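Local coordinates for Her-1 protein (Caenorhabditis elegans, PDB 1SZH) that dictates male development, probably as a secreted signal in sex determination, and inhibits the function of TRA-2A, at residues P101-A105 against A106-D110; L118-V121 against L122-F126. The protein carries 2 engineered substitutions. All blocks are in the same frame, centred on the assembly; numbering follows the deposited sequence.

Contact 1: P101-A105 against A106-D110; sequences PSIDA and ATRLD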
ATOM      1  N   PRO A 101      -1.694   5.905  -0.589  1.00 13.32           N
ATOM      2  CA  PRO A 101      -2.386   6.000  -1.884  1.00 14.46           C
ATOM      3  C   PRO A 101      -1.739   6.718  -3.045  1.00 14.99           C
ATOM      4  O   PRO A 101      -2.021   6.372  -4.205  1.00 15.65           O
ATOM      5  CB  PRO A 101      -3.742   6.599  -1.512  1.00 13.26           C
ATOM      6  CG  PRO A 101      -3.405   7.503  -0.351  1.00 14.02           C
ATOM      7  CD  PRO A 101      -2.452   6.611   0.462  1.00 13.59           C
ATOM      8  N   SER A 102      -0.864   7.688  -2.770  1.00 12.40           N
ATOM      9  CA  SER A 102      -0.252   8.407  -3.885  1.00 13.91           C
ATOM     10  C   SER A 102       1.048   7.821  -4.428  1.00 16.12           C
ATOM     11  O   SER A 102       1.621   8.368  -5.375  1.00 17.24           O
ATOM     12  CB  SER A 102      -0.011   9.861  -3.497  1.00 14.91           C
ATOM     13  OG  SER A 102       0.957   9.940  -2.463  1.00 14.01           O
ATOM     14  N   ILE A 103       1.532   6.730  -3.840  1.00 14.41           N
ATOM     15  CA  ILE A 103       2.763   6.124  -4.348  1.00 14.73           C
ATOM     16  C   ILE A 103       2.388   5.054  -5.375  1.00 14.43           C
ATOM     17  O   ILE A 103       1.661   4.104  -5.065  1.00 14.82           O
ATOM     18  CB  ILE A 103       3.587   5.477  -3.221  1.00 14.68           C
ATOM     19  CG1 ILE A 103       3.889   6.508  -2.139  1.00 15.36           C
ATOM     20  CG2 ILE A 103       4.910   4.947  -3.803  1.00 14.01           C
ATOM     21  CD1 ILE A 103       4.689   5.977  -0.917  1.00 17.54           C
ATOM     22  N   ASP A 104       2.868   5.225  -6.598  1.00 16.87           N
ATOM     23  CA  ASP A 104       2.522   4.257  -7.625  1.00 20.59           C
ATOM     24  C   ASP A 104       3.182   2.907  -7.399  1.00 20.11           C
ATOM     25  O   ASP A 104       4.126   2.772  -6.629  1.00 16.74           O
ATOM     26  CB  ASP A 104       2.832   4.798  -9.022  1.00 19.80           C
ATOM     27  CG  ASP A 104       4.301   5.094  -9.236  1.00 28.69           C
ATOM     28  OD1 ASP A 104       5.149   4.213  -9.011  1.00 26.21           O
ATOM     29  OD2 ASP A 104       4.611   6.226  -9.652  1.00 49.57           O
ATOM     30  N   ALA A 105       2.629   1.894  -8.056  1.00 16.76           N
ATOM     31  CA  ALA A 105       3.104   0.520  -7.939  1.00 17.10           C
ATOM     32  C   ALA A 105       4.603   0.323  -8.110  1.00 16.56           C
ATOM     33  O   ALA A 105       5.258  -0.288  -7.255  1.00 16.39           O
ATOM     34  CB  ALA A 105       2.358  -0.344  -8.939  1.00 17.34           C
ATOM     35  N   ALA A 106       5.156   0.816  -9.217  1.00 17.16           N
ATOM     36  CA  ALA A 106       6.572   0.644  -9.490  1.00 20.39           C
ATOM     37  C   ALA A 106       7.469   1.208  -8.405  1.00 17.16           C
ATOM     38  O   ALA A 106       8.450   0.573  -8.013  1.00 18.98           O
ATOM     39  CB  ALA A 106       6.921   1.264 -10.840  1.00 25.37           C
ATOM     40  N   THR A 107       7.116   2.384  -7.908  1.00 15.40           N
ATOM     41  CA  THR A 107       7.914   3.020  -6.867  1.00 16.12           C
ATOM     42  C   THR A 107       7.869   2.200  -5.580  1.00 16.00           C
ATOM     43  O   THR A 107       8.895   1.985  -4.944  1.00 16.89           O
ATOM     44  CB  THR A 107       7.425   4.453  -6.613  1.00 17.29           C
ATOM     45  OG1 THR A 107       7.605   5.215  -7.808  1.00 20.42           O
ATOM     46  CG2 THR A 107       8.231   5.113  -5.480  1.00 17.50           C
ATOM     47  N   ARG A 108       6.687   1.723  -5.207  1.00 14.76           N
ATOM     48  CA  ARG A 108       6.582   0.912  -3.997  1.00 14.18           C
ATOM     49  C   ARG A 108       7.373  -0.382  -4.161  1.00 15.48           C
ATOM     50  O   ARG A 108       8.157  -0.757  -3.290  1.00 15.48           O
ATOM     51  CB  ARG A 108       5.145   0.474  -3.721  1.00 16.45           C
ATOM     52  CG  ARG A 108       4.119   1.554  -3.558  1.00 13.86           C
ATOM     53  CD  ARG A 108       2.797   0.871  -3.263  1.00 15.00           C
ATOM     54  NE  ARG A 108       1.701   1.846  -3.181  1.00 15.09           N
ATOM     55  CZ  ARG A 108       0.474   1.527  -2.793  1.00 14.37           C
ATOM     56  NH1 ARG A 108       0.167   0.261  -2.464  1.00 16.10           N
ATOM     57  NH2 ARG A 108      -0.441   2.478  -2.697  1.00 17.14           N
ATOM     58  N   LEU A 109       7.137  -1.085  -5.271  1.00 15.43           N
ATOM     59  CA  LEU A 109       7.774  -2.370  -5.469  1.00 16.74           C
ATOM     60  C   LEU A 109       9.283  -2.289  -5.589  1.00 17.32           C
ATOM     61  O   LEU A 109       9.988  -3.184  -5.119  1.00 18.73           O
ATOM     62  CB  LEU A 109       7.136  -3.109  -6.656  1.00 19.20           C
ATOM     63  CG  LEU A 109       5.654  -3.466  -6.463  1.00 19.48           C
ATOM     64  CD1 LEU A 109       5.090  -4.075  -7.757  1.00 23.44           C
ATOM     65  CD2 LEU A 109       5.485  -4.447  -5.306  1.00 20.17           C
ATOM     66  N   ASP A 110       9.789  -1.226  -6.199  1.00 17.46           N
ATOM     67  CA  ASP A 110      11.236  -1.071  -6.312  1.00 18.68           C
ATOM     68  C   ASP A 110      11.836  -0.940  -4.907  1.00 18.68           C
ATOM     69  O   ASP A 110      12.881  -1.526  -4.614  1.00 18.83           O
ATOM     70  CB  ASP A 110      11.599   0.170  -7.138  1.00 22.71           C
ATOM     71  CG  ASP A 110      11.288   0.003  -8.616  1.00 36.67           C
ATOM     72  OD1 ASP A 110      11.194  -1.153  -9.090  1.00 35.04           O
ATOM     73  OD2 ASP A 110      11.154   1.036  -9.306  1.00 43.42           O
TER
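R108 lays its aliphatic stem against I103: CG of R108 sits 3.5 Å from CG2 of I103, the two side chains passing at a slant. CG2 is the branch that does the touching because it stands anti to the backbone N of I103, and the same methyl reaches CG2 of T107 at 3.7 Å. From there the arginine runs extended back past the D104 carbonyl into the preceding loop, and NE donates to the carbonyl O of I103 at 2.9 Å. That bond is bent, 140° at the hydrogen; the donor stands above the carbonyl plane and the oxygen is tilted from the guanidinium plane. Beyond it, CA of P101 lies at the guanidinium edge, near its plane. NH2 bonds Y52 OH on helix 47-59 and, weakly, the carbonyl of S100, so the buried head ties the loop to a neighbouring helix. With an alanine here, the I103 carbonyl would probably lose its NE donor and the Y52 hydroxyl its NH2 partner, and a gap would open beside I103 CG2.

D104, the next residue after I103, caps the helix. Its CG is tucked between the backbone N and the carbonyl carbon (chi1 62°), which swings OD1 back to the helix start. This one oxygen takes two donors from T107: the backbone N at 2.9 Å, nearly along the C-O axis, and OG1, also at 2.9 Å, on the syn side and well out of the carboxylate plane. Behind the cap, R108 N bonds the carbonyl O of D104, and L109 N bonds that of A105 at 2.8 Å, opening the regular helical pattern. This is a classic aspartate N-cap, D104 receiving T107 N at the start of helix 105-115.

Contact 2: L118-V121 against L122-F126; sequences LDNV and LYKCF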
ATOM      1  N   LEU A 118      18.529  -9.255   0.107  1.00 22.85           N
ATOM      2  CA  LEU A 118      19.280 -10.371   0.668  1.00 28.27           C
ATOM      3  C   LEU A 118      18.338 -11.426   1.241  1.00 29.96           C
ATOM      4  O   LEU A 118      18.760 -12.339   1.950  1.00 31.45           O
ATOM      5  CB  LEU A 118      20.253  -9.880   1.740  1.00 30.48           C
ATOM      6  CG  LEU A 118      21.266  -8.849   1.235  1.00 36.89           C
ATOM      7  CD1 LEU A 118      22.291  -8.582   2.324  1.00 38.52           C
ATOM      8  CD2 LEU A 118      21.960  -9.353  -0.004  1.00 36.24           C
ATOM      9  N   ASP A 119      17.058 -11.289   0.913  1.00 25.21           N
ATOM     10  CA  ASP A 119      16.018 -12.228   1.343  1.00 32.01           C
ATOM     11  C   ASP A 119      15.096 -12.424   0.145  1.00 26.96           C
ATOM     12  O   ASP A 119      13.884 -12.224   0.236  1.00 28.65           O
ATOM     13  CB  ASP A 119      15.226 -11.647   2.525  1.00 35.93           C
ATOM     14  CG  ASP A 119      16.098 -11.392   3.747  1.00 46.36           C
ATOM     15  OD1 ASP A 119      16.713 -12.361   4.244  1.00 55.44           O
ATOM     16  OD2 ASP A 119      16.171 -10.227   4.207  1.00 47.90           O
ATOM     17  N   ASN A 120      15.678 -12.780  -0.996  1.00 24.51           N
ATOM     18  CA  ASN A 120      14.891 -12.964  -2.212  1.00 26.22           C
ATOM     19  C   ASN A 120      13.682 -13.886  -2.048  1.00 26.82           C
ATOM     20  O   ASN A 120      12.612 -13.630  -2.625  1.00 25.08           O
ATOM     21  CB  ASN A 120      15.781 -13.489  -3.333  1.00 32.40           C
ATOM     22  CG  ASN A 120      15.026 -13.668  -4.618  1.00 36.84           C
ATOM     23  OD1 ASN A 120      14.448 -12.716  -5.146  1.00 31.77           O
ATOM     24  ND2 ASN A 120      15.012 -14.896  -5.132  1.00 42.80           N
ATOM     25  N   VAL A 121      13.850 -14.950  -1.272  1.00 23.98           N
ATOM     26  CA  VAL A 121      12.765 -15.902  -1.031  1.00 21.07           C
ATOM     27  C   VAL A 121      11.550 -15.198  -0.436  1.00 24.73           C
ATOM     28  O   VAL A 121      10.412 -15.502  -0.801  1.00 22.51           O
ATOM     29  CB  VAL A 121      13.208 -17.029  -0.068  1.00 24.86           C
ATOM     30  CG1 VAL A 121      12.013 -17.924   0.296  1.00 36.54           C
ATOM     31  CG2 VAL A 121      14.290 -17.872  -0.726  1.00 39.78           C
ATOM     32  N   LEU A 122      11.782 -14.266   0.489  1.00 22.25           N
ATOM     33  CA  LEU A 122      10.663 -13.552   1.115  1.00 21.50           C
ATOM     34  C   LEU A 122       9.960 -12.615   0.123  1.00 21.35           C
ATOM     35  O   LEU A 122       8.737 -12.469   0.173  1.00 19.06           O
ATOM     36  CB  LEU A 122      11.150 -12.778   2.346  1.00 21.56           C
ATOM     37  CG  LEU A 122      11.770 -13.584   3.509  1.00 30.87           C
ATOM     38  CD1 LEU A 122      12.055 -12.643   4.675  1.00 29.69           C
ATOM     39  CD2 LEU A 122      10.846 -14.715   3.957  1.00 30.35           C
ATOM     40  N   TYR A 123      10.722 -11.975  -0.766  1.00 18.26           N
ATOM     41  CA  TYR A 123      10.132 -11.108  -1.784  1.00 16.39           C
ATOM     42  C   TYR A 123       9.256 -11.949  -2.734  1.00 19.27           C
ATOM     43  O   TYR A 123       8.168 -11.524  -3.153  1.00 18.41           O
ATOM     44  CB  TYR A 123      11.205 -10.380  -2.605  1.00 17.04           C
ATOM     45  CG  TYR A 123      10.618  -9.455  -3.631  1.00 18.74           C
ATOM     46  CD1 TYR A 123       9.993  -8.277  -3.231  1.00 21.77           C
ATOM     47  CD2 TYR A 123      10.627  -9.770  -4.994  1.00 28.46           C
ATOM     48  CE1 TYR A 123       9.388  -7.437  -4.148  1.00 26.54           C
ATOM     49  CE2 TYR A 123      10.014  -8.925  -5.929  1.00 30.30           C
ATOM     50  CZ  TYR A 123       9.399  -7.762  -5.490  1.00 31.62           C
ATOM     51  OH  TYR A 123       8.774  -6.900  -6.364  1.00 35.35           O
ATOM     52  N   LYS A 124       9.724 -13.147  -3.078  1.00 20.53           N
ATOM     53  CA  LYS A 124       8.927 -13.998  -3.962  1.00 18.05           C
ATOM     54  C   LYS A 124       7.643 -14.416  -3.257  1.00 17.30           C
ATOM     55  O   LYS A 124       6.591 -14.513  -3.899  1.00 20.04           O
ATOM     56  CB  LYS A 124       9.734 -15.226  -4.389  1.00 23.02           C
ATOM     57  CG  LYS A 124      10.869 -14.882  -5.337  1.00 32.15           C
ATOM     58  CD  LYS A 124      11.622 -16.130  -5.801  1.00 42.60           C
ATOM     59  CE  LYS A 124      12.708 -15.770  -6.813  1.00 54.04           C
ATOM     60  NZ  LYS A 124      13.543 -16.943  -7.221  1.00 61.77           N
ATOM     61  N   CYS A 125       7.709 -14.655  -1.955  1.00 19.25           N
ATOM     62  CA  CYS A 125       6.515 -15.029  -1.197  1.00 20.55           C
ATOM     63  C   CYS A 125       5.543 -13.837  -1.154  1.00 19.49           C
ATOM     64  O   CYS A 125       4.334 -13.994  -1.283  1.00 18.49           O
ATOM     65  CB  CYS A 125       6.904 -15.434   0.212  1.00 20.85           C
ATOM     66  SG  CYS A 125       5.557 -15.948   1.252  1.00 31.41           S
ATOM     67  N   PHE A 126       6.085 -12.635  -0.975  1.00 16.86           N
ATOM     68  CA  PHE A 126       5.265 -11.430  -0.955  1.00 15.60           C
ATOM     69  C   PHE A 126       4.512 -11.333  -2.292  1.00 16.93           C
ATOM     70  O   PHE A 126       3.312 -11.050  -2.332  1.00 16.14           O
ATOM     71  CB  PHE A 126       6.197 -10.202  -0.759  1.00 12.42           C
ATOM     72  CG  PHE A 126       5.531  -8.851  -1.010  1.00 11.87           C
ATOM     73  CD1 PHE A 126       4.658  -8.299  -0.073  1.00 14.52           C
ATOM     74  CD2 PHE A 126       5.799  -8.143  -2.177  1.00 16.44           C
ATOM     75  CE1 PHE A 126       4.048  -7.044  -0.298  1.00 14.53           C
ATOM     76  CE2 PHE A 126       5.200  -6.872  -2.422  1.00 19.50           C
ATOM     77  CZ  PHE A 126       4.322  -6.328  -1.485  1.00 16.24           C
TER
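The backbone of L118-V121 leaves a turn and winds directly into L122-F126, forming the first turns of helix 120-134 with D119 at the N-cap position. The carbonyl O of D119 takes two weak bonds, from L122 N at 2.9 Å with a strongly bent 127° angle and from Y123 N at 3.3 Å. Regular i to i+4 bonding then follows, K124 N to N120 O at 3.0 Å and C125 N to V121 O at 3.1 Å.

Although D119 holds the N-cap place, its side chain makes no capping bond; its CB is what meets L122, with CD1 of L122 at 4.0 Å. The carboxylate instead comes close to that of D82, a like-charged pair that might favour proton uptake by one of them; L122 also packs on D82. On the outer side N120 and K124 pass obliquely one turn apart, and CG of K124 lies 3.5 Å from the carbonyl O of N120, its chain extended from there on. CB of Y123 touches that same oxygen. The rings of Y123 and F126 both lead off to helix 105-115, Y123 onto I112 and K113 and F126 onto I112, and F126 also meets the ring of F79 at about 40°. C125 adds a covalent tie: SG, anti to its backbone N, forms the disulfide with C148, while CB of C125 lies 3.7 Å from the carbonyl O of V121.

Both contacts cover the N-terminal start of a helix and the residues leading into it, in two successive helices, 105-115 and 120-134, with centres about 18 Å apart. Contact 1 is partly buried, its centre about 8 Å from that of the chain; contact 2 lies at the surface, about 17 Å out. The chemistry differs too. The inner start adds a side-chain cap and a buried arginine to its backbone bonds; the outer one has backbone bonds, the first two weak, and no side-chain cap, with a disulfide further along. The helices meet where CD2 of L109 packs 3.8 Å from CE2 of F126, contact 1 supplying the leucine and contact 2 the ring.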